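Local coordinates for ribonucleoside triphosphate reductase (Lactobacillus leichmannii, PDB 1L1L), which probably reduces ribonucleoside triphosphates to their 2'-deoxy forms with vitamin B12 coenzyme, working as an allosterically regulated monomer, at residues 143-147 with 236-242. Sequence-based numbering, arbitrary orientation.
Sequences EKAVS and DLHFAQT
Val-146 sets its CG2 methyl squarely over one face of the Phe-239 ring, 3.7 Å from CG2 to the ring centroid and only 7° off the normal, a clear CH-pi contact. With CG1 anti to the backbone N (chi1 174°), the second branch reaches the outer part of the same ring, CG1 of Val-146 lying 3.8 Å from CZ of Phe-239. Ile-235, from helix 224-236, also packs on Val-146, and Pro-176 touches Phe-239.

Beside this apolar patch, the carboxylate of Asp-236 grips Ser-147 with both oxygens. OD2 of Asp-236 takes the OG of Ser-147 at a short 2.5 Å, and its OD1 takes the backbone N of Ser-147 at 3.2 Å; both donors come from the syn side but stand about 30° out of the carboxylate plane. Tyr-138 adds a bond to OD2, and Tyr-129 one to the OG of Ser-147. One water donates to OD1 of Asp-236 and to OG1 of Thr-242 while accepting from the N of Val-146, 2.9 Å away. Thr-242 OG1 itself donates to the O of Asp-236 at 2.6 Å, pinning the loop back onto the end of the helix. Nearer solvent, Gln-241 offers NE2 to the O of Lys-144 in a weak, bent bond of 3.3 Å.

The contact thus fastens the loop after helix 224-236, within the insertion domain of B12-dependent ribonucleotide reductases, to the segment running from strand 144-145 into helix 148-158. With two direct donors, a tyrosine hydroxyl and a water around it, the buried Asp-236 carboxylate is probably stabilised as the anion.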
loop_
_atom_site.group_PDB
_atom_site.type_symbol
_atom_site.label_atom_id
_atom_site.label_comp_id
_atom_site.label_asym_id
_atom_site.label_seq_id
_atom_site.Cartn_x
_atom_site.Cartn_y
_atom_site.Cartn_z
ATOM N N GLU A 143 -10.758 -28.925 0.079
ATOM C CA GLU A 143 -11.582 -28.828 1.281
ATOM C C GLU A 143 -11.631 -27.414 1.860
ATOM O O GLU A 143 -10.599 -26.838 2.200
ATOM C CB GLU A 143 -11.063 -29.800 2.341
ATOM C CG GLU A 143 -11.818 -29.743 3.655
ATOM C CD GLU A 143 -11.345 -30.794 4.636
ATOM O OE1 GLU A 143 -11.852 -30.814 5.779
ATOM O OE2 GLU A 143 -10.465 -31.600 4.265
ATOM N N LYS A 144 -12.841 -26.872 1.992
ATOM C CA LYS A 144 -13.034 -25.526 2.526
ATOM C C LYS A 144 -12.789 -25.446 4.031
ATOM O O LYS A 144 -13.191 -26.334 4.784
ATOM C CB LYS A 144 -14.452 -25.038 2.213
ATOM C CG LYS A 144 -14.744 -24.897 0.728
ATOM C CD LYS A 144 -16.057 -24.162 0.492
ATOM C CE LYS A 144 -16.321 -23.958 -0.986
ATOM N NZ LYS A 144 -17.504 -23.081 -1.209
ATOM N N ALA A 145 -12.132 -24.371 4.461
ATOM C CA ALA A 145 -11.822 -24.171 5.867
ATOM C C ALA A 145 -12.063 -22.731 6.291
ATOM O O ALA A 145 -11.826 -21.798 5.524
ATOM C CB ALA A 145 -10.375 -24.551 6.138
ATOM N N VAL A 146 -12.532 -22.557 7.520
ATOM C CA VAL A 146 -12.801 -21.234 8.058
ATOM C C VAL A 146 -11.530 -20.392 8.162
ATOM O O VAL A 146 -11.578 -19.168 8.059
ATOM C CB VAL A 146 -13.429 -21.332 9.454
ATOM C CG1 VAL A 146 -13.577 -19.954 10.061
ATOM C CG2 VAL A 146 -14.779 -22.024 9.360
ATOM N N SER A 147 -10.399 -21.062 8.357
ATOM C CA SER A 147 -9.109 -20.395 8.512
ATOM C C SER A 147 -8.466 -19.870 7.226
ATOM O O SER A 147 -7.594 -19.008 7.284
ATOM C CB SER A 147 -8.121 -21.350 9.185
ATOM O OG SER A 147 -7.812 -22.424 8.311
ATOM N N ASP A 236 -9.344 -23.539 12.870
ATOM C CA ASP A 236 -10.070 -24.702 12.375
ATOM C C ASP A 236 -10.539 -25.703 13.448
ATOM O O ASP A 236 -11.444 -26.505 13.190
ATOM C CB ASP A 236 -9.245 -25.441 11.305
ATOM C CG ASP A 236 -9.109 -24.649 9.997
ATOM O OD1 ASP A 236 -10.068 -23.958 9.604
ATOM O OD2 ASP A 236 -8.045 -24.736 9.346
ATOM N N LEU A 237 -9.940 -25.657 14.638
ATOM C CA LEU A 237 -10.326 -26.572 15.715
ATOM C C LEU A 237 -11.608 -26.131 16.411
ATOM O O LEU A 237 -12.108 -26.817 17.307
ATOM C CB LEU A 237 -9.216 -26.687 16.761
ATOM C CG LEU A 237 -7.975 -27.503 16.395
ATOM C CD1 LEU A 237 -7.041 -27.538 17.595
ATOM C CD2 LEU A 237 -8.378 -28.917 15.984
ATOM N N HIS A 238 -12.133 -24.978 16.013
ATOM C CA HIS A 238 -13.356 -24.474 16.612
ATOM C C HIS A 238 -14.571 -24.934 15.814
ATOM O O HIS A 238 -15.705 -24.701 16.229
ATOM C CB HIS A 238 -13.339 -22.938 16.664
ATOM C CG HIS A 238 -12.476 -22.368 17.748
ATOM N ND1 HIS A 238 -11.100 -22.370 17.688
ATOM C CD2 HIS A 238 -12.799 -21.768 18.918
ATOM C CE1 HIS A 238 -10.612 -21.797 18.773
ATOM N NE2 HIS A 238 -11.622 -21.422 19.537
ATOM N N PHE A 239 -14.332 -25.593 14.682
ATOM C CA PHE A 239 -15.415 -26.040 13.810
ATOM C C PHE A 239 -15.394 -27.533 13.486
ATOM O O PHE A 239 -14.398 -28.074 12.997
ATOM C CB PHE A 239 -15.396 -25.219 12.512
ATOM C CG PHE A 239 -15.350 -23.728 12.743
ATOM C CD1 PHE A 239 -14.158 -23.100 13.110
ATOM C CD2 PHE A 239 -16.508 -22.958 12.648
ATOM C CE1 PHE A 239 -14.122 -21.730 13.380
ATOM C CE2 PHE A 239 -16.484 -21.590 12.918
ATOM C CZ PHE A 239 -15.291 -20.974 13.285
ATOM N N ALA A 240 -16.516 -28.192 13.754
ATOM C CA ALA A 240 -16.646 -29.626 13.521
ATOM C C ALA A 240 -16.213 -30.088 12.132
ATOM O O ALA A 240 -15.626 -31.156 11.988
ATOM C CB ALA A 240 -18.086 -30.061 13.784
ATOM N N GLN A 241 -16.507 -29.286 11.114
ATOM C CA GLN A 241 -16.162 -29.626 9.734
ATOM C C GLN A 241 -14.678 -29.934 9.550
ATOM O O GLN A 241 -14.300 -30.715 8.672
ATOM C CB GLN A 241 -16.550 -28.474 8.809
ATOM C CG GLN A 241 -15.724 -27.214 9.031
ATOM C CD GLN A 241 -16.195 -26.054 8.181
ATOM O OE1 GLN A 241 -17.278 -25.514 8.399
ATOM N NE2 GLN A 241 -15.384 -25.666 7.199
ATOM N N THR A 242 -13.841 -29.308 10.370
ATOM C CA THR A 242 -12.397 -29.503 10.295
ATOM C C THR A 242 -11.854 -30.002 11.629
ATOM O O THR A 242 -10.718 -29.702 11.999
ATOM C CB THR A 242 -11.674 -28.188 9.923
ATOM O OG1 THR A 242 -12.146 -27.128 10.760
ATOM C CG2 THR A 242 -11.932 -27.829 8.474
HETATM O O HOH W 1 -12.589 -24.676 9.466
#